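Local coordinates for immune protein (Enterobacter cloacae, PDB 6D7Y) that probably acts as the immunity protein that binds and neutralises the toxic C-terminal tip of the contact-dependent growth inhibition protein CdiA, at residues S15-L20 / D54-F59; N46-L51 / L63-S68; L85-L88 / G93-V96. All coordinates share one frame; numbering follows the deposited sequence.

Interaction 1: S15-L20 / D54-F59; sequences SRLFFL and DSFLGF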
# COMPACT_ATOMS: atom_id res chain seq x y z
N SER B 15 1.97 -9.27 13.01
CA SER B 15 2.35 -8.67 14.29
C SER B 15 2.91 -7.25 14.11
O SER B 15 2.95 -6.48 15.07
CB SER B 15 3.40 -9.52 15.03
OG SER B 15 2.88 -10.78 15.41
N ARG B 16 3.34 -6.92 12.88
CA ARG B 16 3.93 -5.61 12.55
C ARG B 16 2.98 -4.73 11.73
O ARG B 16 3.31 -3.58 11.45
CB ARG B 16 5.20 -5.81 11.71
CG ARG B 16 6.23 -6.78 12.26
CD ARG B 16 7.02 -6.29 13.46
NE ARG B 16 7.95 -5.20 13.13
CZ ARG B 16 7.80 -3.91 13.44
NH1 ARG B 16 8.73 -3.04 13.06
NH2 ARG B 16 6.76 -3.47 14.15
N LEU B 17 1.84 -5.28 11.33
CA LEU B 17 0.84 -4.56 10.52
C LEU B 17 0.49 -3.15 11.00
O LEU B 17 0.60 -2.20 10.25
CB LEU B 17 -0.42 -5.41 10.38
CG LEU B 17 -1.59 -4.84 9.57
CD1 LEU B 17 -1.14 -4.40 8.19
CD2 LEU B 17 -2.69 -5.88 9.50
N PHE B 18 0.03 -3.03 12.24
CA PHE B 18 -0.29 -1.70 12.79
C PHE B 18 0.86 -0.70 12.60
O PHE B 18 0.65 0.43 12.18
CB PHE B 18 -0.64 -1.77 14.28
CG PHE B 18 -0.74 -0.42 14.94
CD1 PHE B 18 -1.89 0.35 14.83
CD2 PHE B 18 0.34 0.10 15.65
CE1 PHE B 18 -1.98 1.61 15.43
CE2 PHE B 18 0.26 1.35 16.25
CZ PHE B 18 -0.90 2.10 16.15
N PHE B 19 2.07 -1.12 12.93
CA PHE B 19 3.24 -0.23 12.83
C PHE B 19 3.60 0.10 11.39
O PHE B 19 4.07 1.21 11.09
CB PHE B 19 4.37 -0.82 13.67
CG PHE B 19 3.97 -1.04 15.11
CD1 PHE B 19 3.92 0.03 16.00
CD2 PHE B 19 3.56 -2.31 15.56
CE1 PHE B 19 3.51 -0.15 17.31
CE2 PHE B 19 3.16 -2.50 16.88
CZ PHE B 19 3.12 -1.42 17.75
N LEU B 20 3.36 -0.84 10.48
CA LEU B 20 3.57 -0.58 9.06
C LEU B 20 2.56 0.50 8.65
O LEU B 20 2.91 1.48 8.02
CB LEU B 20 3.36 -1.83 8.22
CG LEU B 20 3.44 -1.67 6.69
CD1 LEU B 20 4.79 -1.14 6.26
CD2 LEU B 20 3.15 -2.99 6.01
N ASP B 54 -6.29 -5.21 15.44
CA ASP B 54 -6.51 -6.45 16.18
C ASP B 54 -7.84 -7.07 15.76
O ASP B 54 -7.92 -8.28 15.50
CB ASP B 54 -6.48 -6.19 17.69
CG ASP B 54 -6.47 -7.48 18.51
OD1 ASP B 54 -6.14 -8.55 17.93
OD2 ASP B 54 -6.76 -7.42 19.74
N SER B 55 -8.88 -6.24 15.66
CA SER B 55 -10.21 -6.70 15.24
C SER B 55 -10.16 -7.19 13.81
O SER B 55 -10.77 -8.20 13.49
CB SER B 55 -11.23 -5.58 15.34
OG SER B 55 -11.38 -5.18 16.68
N PHE B 56 -9.45 -6.47 12.97
CA PHE B 56 -9.29 -6.84 11.56
C PHE B 56 -8.66 -8.24 11.46
O PHE B 56 -9.17 -9.10 10.75
CB PHE B 56 -8.44 -5.79 10.83
CG PHE B 56 -8.02 -6.18 9.44
CD1 PHE B 56 -8.90 -6.05 8.37
CD2 PHE B 56 -6.74 -6.65 9.20
CE1 PHE B 56 -8.51 -6.40 7.08
CE2 PHE B 56 -6.34 -7.01 7.92
CZ PHE B 56 -7.23 -6.89 6.86
N LEU B 57 -7.59 -8.46 12.23
CA LEU B 57 -6.88 -9.74 12.23
C LEU B 57 -7.65 -10.88 12.87
O LEU B 57 -7.47 -12.03 12.49
CB LEU B 57 -5.52 -9.59 12.90
CG LEU B 57 -4.57 -8.65 12.17
CD1 LEU B 57 -3.33 -8.41 13.01
CD2 LEU B 57 -4.21 -9.17 10.77
N GLY B 58 -8.50 -10.57 13.84
CA GLY B 58 -9.28 -11.59 14.52
C GLY B 58 -10.57 -11.97 13.80
O GLY B 58 -11.25 -12.89 14.22
N PHE B 59 -10.89 -11.26 12.72
CA PHE B 59 -12.13 -11.53 11.99
C PHE B 59 -12.14 -12.92 11.36
O PHE B 59 -11.20 -13.31 10.67
CB PHE B 59 -12.37 -10.46 10.91
CG PHE B 59 -13.73 -10.54 10.27
CD1 PHE B 59 -14.84 -9.97 10.90
CD2 PHE B 59 -13.91 -11.17 9.04
CE1 PHE B 59 -16.10 -10.03 10.32
CE2 PHE B 59 -15.17 -11.23 8.46
CZ PHE B 59 -16.26 -10.67 9.09

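Interaction 2: N46-L51 / L63-S68; sequences NVFSEL and LYFGVS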
# COMPACT_ATOMS: atom_id res chain seq x y z
N ASN B 46 -10.98 7.75 11.57
CA ASN B 46 -10.15 8.81 11.00
C ASN B 46 -8.65 8.55 11.22
O ASN B 46 -7.81 9.19 10.58
CB ASN B 46 -10.59 10.15 11.61
CG ASN B 46 -10.02 11.36 10.88
OD1 ASN B 46 -9.31 11.22 9.88
ND2 ASN B 46 -10.35 12.55 11.36
N VAL B 47 -8.31 7.62 12.12
CA VAL B 47 -6.91 7.28 12.41
C VAL B 47 -6.78 5.81 12.80
O VAL B 47 -7.72 5.20 13.30
CB VAL B 47 -6.29 8.14 13.54
CG1 VAL B 47 -5.95 9.54 13.05
CG2 VAL B 47 -7.21 8.18 14.77
N PHE B 48 -5.60 5.25 12.55
CA PHE B 48 -5.35 3.86 12.90
C PHE B 48 -5.07 3.69 14.39
O PHE B 48 -4.29 4.44 14.97
CB PHE B 48 -4.18 3.30 12.10
CG PHE B 48 -4.38 3.29 10.62
CD1 PHE B 48 -5.40 2.54 10.05
CD2 PHE B 48 -3.52 3.98 9.78
CE1 PHE B 48 -5.58 2.52 8.68
CE2 PHE B 48 -3.69 3.96 8.40
CZ PHE B 48 -4.73 3.22 7.85
N SER B 49 -5.71 2.70 14.98
CA SER B 49 -5.53 2.36 16.38
C SER B 49 -5.13 0.89 16.39
O SER B 49 -5.39 0.18 15.42
CB SER B 49 -6.81 2.58 17.18
OG SER B 49 -7.88 1.85 16.61
N GLU B 50 -4.48 0.46 17.47
CA GLU B 50 -4.03 -0.93 17.57
C GLU B 50 -5.19 -1.91 17.67
O GLU B 50 -5.08 -3.05 17.21
CB GLU B 50 -3.08 -1.10 18.77
CG GLU B 50 -1.85 -0.20 18.69
CD GLU B 50 -0.85 -0.42 19.81
OE1 GLU B 50 -0.81 -1.53 20.38
OE2 GLU B 50 -0.07 0.52 20.11
N LEU B 51 -6.31 -1.48 18.26
CA LEU B 51 -7.50 -2.35 18.40
C LEU B 51 -8.22 -2.51 17.05
O LEU B 51 -8.86 -3.54 16.82
CB LEU B 51 -8.45 -1.83 19.49
CG LEU B 51 -7.88 -1.80 20.91
CD1 LEU B 51 -8.90 -1.22 21.88
CD2 LEU B 51 -7.42 -3.18 21.36
N LEU B 63 -11.27 -10.44 4.73
CA LEU B 63 -11.72 -9.08 5.04
C LEU B 63 -10.85 -8.03 4.37
O LEU B 63 -9.65 -8.21 4.24
CB LEU B 63 -11.66 -8.89 6.56
CG LEU B 63 -12.03 -7.57 7.24
CD1 LEU B 63 -13.47 -7.18 6.96
CD2 LEU B 63 -11.82 -7.70 8.75
N TYR B 64 -11.47 -6.93 3.98
CA TYR B 64 -10.79 -5.81 3.37
C TYR B 64 -11.24 -4.52 3.98
O TYR B 64 -12.37 -4.41 4.41
CB TYR B 64 -11.17 -5.72 1.87
CG TYR B 64 -10.99 -4.33 1.23
CD1 TYR B 64 -9.76 -3.94 0.72
CD2 TYR B 64 -12.05 -3.43 1.14
CE1 TYR B 64 -9.59 -2.69 0.15
CE2 TYR B 64 -11.89 -2.17 0.56
CZ TYR B 64 -10.65 -1.81 0.06
OH TYR B 64 -10.44 -0.59 -0.52
N PHE B 65 -10.33 -3.56 4.03
CA PHE B 65 -10.70 -2.20 4.36
C PHE B 65 -9.76 -1.30 3.57
O PHE B 65 -8.64 -1.69 3.23
CB PHE B 65 -10.75 -1.87 5.86
CG PHE B 65 -9.42 -1.79 6.55
CD1 PHE B 65 -8.77 -0.57 6.67
CD2 PHE B 65 -8.86 -2.90 7.14
CE1 PHE B 65 -7.57 -0.47 7.34
CE2 PHE B 65 -7.65 -2.82 7.80
CZ PHE B 65 -7.00 -1.60 7.90
N GLY B 66 -10.25 -0.13 3.22
CA GLY B 66 -9.47 0.81 2.47
C GLY B 66 -9.68 2.19 3.02
O GLY B 66 -10.65 2.45 3.75
N VAL B 67 -8.76 3.07 2.66
CA VAL B 67 -8.80 4.43 3.12
C VAL B 67 -8.12 5.30 2.09
O VAL B 67 -7.15 4.88 1.46
CB VAL B 67 -8.12 4.55 4.52
CG1 VAL B 67 -6.70 4.06 4.50
CG2 VAL B 67 -8.16 5.96 5.04
N SER B 68 -8.66 6.49 1.88
CA SER B 68 -8.05 7.44 0.97
C SER B 68 -7.06 8.25 1.77
O SER B 68 -7.32 8.62 2.92
CB SER B 68 -9.09 8.34 0.29
OG SER B 68 -9.91 7.58 -0.57

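Interaction 3: L85-L88 / G93-V96; sequences LRVL and GVDV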
# COMPACT_ATOMS: atom_id res chain seq x y z
N LEU B 85 -5.34 3.36 -0.10
CA LEU B 85 -4.60 2.37 0.67
C LEU B 85 -5.54 1.21 0.86
O LEU B 85 -6.68 1.40 1.33
CB LEU B 85 -4.24 2.93 2.03
CG LEU B 85 -3.51 2.03 3.01
CD1 LEU B 85 -2.13 1.72 2.49
CD2 LEU B 85 -3.44 2.71 4.37
N ARG B 86 -5.07 -0.00 0.53
CA ARG B 86 -5.88 -1.20 0.64
C ARG B 86 -5.20 -2.18 1.59
O ARG B 86 -4.00 -2.40 1.48
CB ARG B 86 -6.01 -1.87 -0.73
CG ARG B 86 -6.60 -0.97 -1.79
CD ARG B 86 -6.76 -1.63 -3.15
NE ARG B 86 -7.89 -2.56 -3.25
CZ ARG B 86 -7.85 -3.88 -3.45
NH1 ARG B 86 -6.71 -4.55 -3.62
NH2 ARG B 86 -9.00 -4.55 -3.52
N VAL B 87 -5.97 -2.74 2.52
CA VAL B 87 -5.45 -3.71 3.47
C VAL B 87 -6.37 -4.90 3.34
O VAL B 87 -7.58 -4.77 3.51
CB VAL B 87 -5.46 -3.17 4.89
CG1 VAL B 87 -4.76 -4.16 5.83
CG2 VAL B 87 -4.78 -1.80 4.95
N LEU B 88 -5.82 -6.08 3.05
CA LEU B 88 -6.67 -7.24 2.85
C LEU B 88 -6.11 -8.48 3.49
O LEU B 88 -4.92 -8.69 3.43
CB LEU B 88 -6.89 -7.46 1.35
CG LEU B 88 -5.74 -7.60 0.36
CD1 LEU B 88 -5.08 -8.96 0.37
CD2 LEU B 88 -6.25 -7.40 -1.06
N GLY B 93 -2.56 -14.88 3.79
CA GLY B 93 -1.97 -13.85 4.65
C GLY B 93 -2.58 -12.47 4.51
O GLY B 93 -3.78 -12.34 4.26
N VAL B 94 -1.74 -11.44 4.63
CA VAL B 94 -2.16 -10.04 4.55
C VAL B 94 -1.28 -9.22 3.60
O VAL B 94 -0.06 -9.34 3.60
CB VAL B 94 -2.12 -9.39 5.95
CG1 VAL B 94 -2.46 -7.91 5.89
CG2 VAL B 94 -3.07 -10.12 6.90
N ASP B 95 -1.93 -8.37 2.78
CA ASP B 95 -1.23 -7.48 1.86
C ASP B 95 -1.67 -6.04 2.17
O ASP B 95 -2.78 -5.81 2.63
CB ASP B 95 -1.61 -7.73 0.40
CG ASP B 95 -1.08 -9.01 -0.17
OD1 ASP B 95 -0.45 -9.84 0.51
OD2 ASP B 95 -1.31 -9.18 -1.39
N VAL B 96 -0.77 -5.10 1.91
CA VAL B 96 -1.03 -3.67 2.06
C VAL B 96 -0.70 -3.09 0.69
O VAL B 96 0.39 -3.29 0.18
CB VAL B 96 -0.17 -3.05 3.16
CG1 VAL B 96 -0.35 -1.54 3.20
CG2 VAL B 96 -0.50 -3.68 4.52

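Interaction 1: S15-L20 / D54-F59
L17 and L57 make a small, purely apolar contact between two helices packed on the same side of the antiparallel sheet, near the start of helix 17-25 and the end of helix 50-58. One methyl does the work for the first helix. CD2 of L17 lies 3.8 Å from CD2 of L57, the two leucines sliding past each other in opposite directions. That same CD2 of L17 also reaches the F56 ring, 4.1 Å from F56 CD2 and equally near F56 CE2; it meets the ring obliquely, with the two side chains crossing at about a right angle. The leucines get there by different torsions. In L17, CG is anti to the backbone N (chi1 180°), whereas in L57 it is anti to the carbonyl carbon (chi1 -64°). The nearest CA atoms, those of L17 and L57, are still 9.5 Å apart, so the backbones stay well separated and the side chains bridge the gap. Underneath, V94 of strand 93-102 touches both leucines, and I53 adds to the packing on L17. The last turn of helix 50-58 is tied to the sheet separately: K89 NZ donates to the carbonyl oxygens of L57 and F59. This is ordinary hydrophobic helix-helix packing within one layer of helices on an antiparallel sheet, a two-layer alpha+beta architecture.

Interaction 2: N46-L51 / L63-S68
F48 reaches from the loop ahead of helix 50-58 to two side chains of strand 63-75, F65 and V67. Its CE1 stands 3.8 Å from CE1 of F65, and each of these atoms lies near the plane of the other ring, so the two phenylalanines meet edge against edge and not as a stack. Next along the F48 rim, CZ touches CG1 of V67 at 4.0 Å, coming obliquely to the aromatic plane; F48 and V67 extend toward each other from opposite directions. On the strand, F65 and V67 are two residues apart and therefore point to the same side, giving F48 two adjacent places to rest. With CG between its backbone N and carbonyl carbon (chi1 72°), the F65 ring is placed where its CE1 meets F48.

In the next shell, F56 of helix 50-58 meets the F65 ring edge-to-face. The strand backbone is hydrogen-bonded on one side to strand 78-90, F65 with V87 and V67 with L85, and through G66 with N35 to strand 30-36. On the loop side, the chain turns into the helix directly after F48: S49 is the N-cap, and its OG makes a weak hydrogen bond to L52 N.

F48 is thus buried among several elements. L85 of strand 78-90 and I31 of strand 30-36 line the sheet beneath it, while K22 and E25 of helix 17-25 pack against it from the helical layer.

Interaction 3: L85-L88 / G93-V96
The carbonyl oxygen of D95 takes two contacts from strand 78-90: L88 N donates to it at 3.1 Å, with an N-H...O angle of 165° and the donor in the carbonyl plane, while CA of V87 adds a CA-H...O contact to D95 O at 3.5 Å. The return bond, D95 N to L88 O, is also 3.1 Å and runs nearly straight on from the carbonyl, and L88 O also takes a CA-H...O contact from V94 CA at 3.3 Å. L88 and D95 are therefore an antiparallel hydrogen-bonded pair, and V87 with V96 is the non-hydrogen-bonded pair beside it.

Side chains follow this register. L88 and D95 lie next to each other and point the same way, CD1 of L88 resting 3.7 Å from CB of D95; a chi1 of 54° in L88 swings CG in between its own N and carbonyl carbon. The D95 carboxylate finds its partners beyond the pair, since OD1 is hydrogen-bonded to G11 N and to Y90 OH.

The face carrying L85, V87, V94 and V96 is apolar. CD1 of L85 meets CG1 of V96 at 3.8 Å, and V87 CG1 sits more loosely against V94 CG1 and V96 CG2. Helix 17-25 covers this face, with L21 on V87 and L17, L20 and I24 on V96. The axes of 85-88 and 93-96 approach to 5.0 Å and run at 179°; with a connection of just two residues between the full strands, they mark a beta hairpin, here in the middle of the large antiparallel sheet.

Interactions 1 and 2 lie in the layer between the sheet and the helices on it, whereas interaction 3 lies in the sheet itself. Interaction 3 is the closest to the chain's centre and the only one built on backbone bonds; one of its faces turns to the buried layer, the other carries partly exposed L88 and D95. Interactions 1 and 2 are small, buried and wholly apolar: the first joins helix to helix, the second a loop to a strand, and both draw on helix 50-58 or the residues leading into it. Strand pairing between 63-75 and 78-90 carries interaction 2 over to interaction 3, while V87 and V96 form the floor on which F56 and L17 of interaction 1 rest.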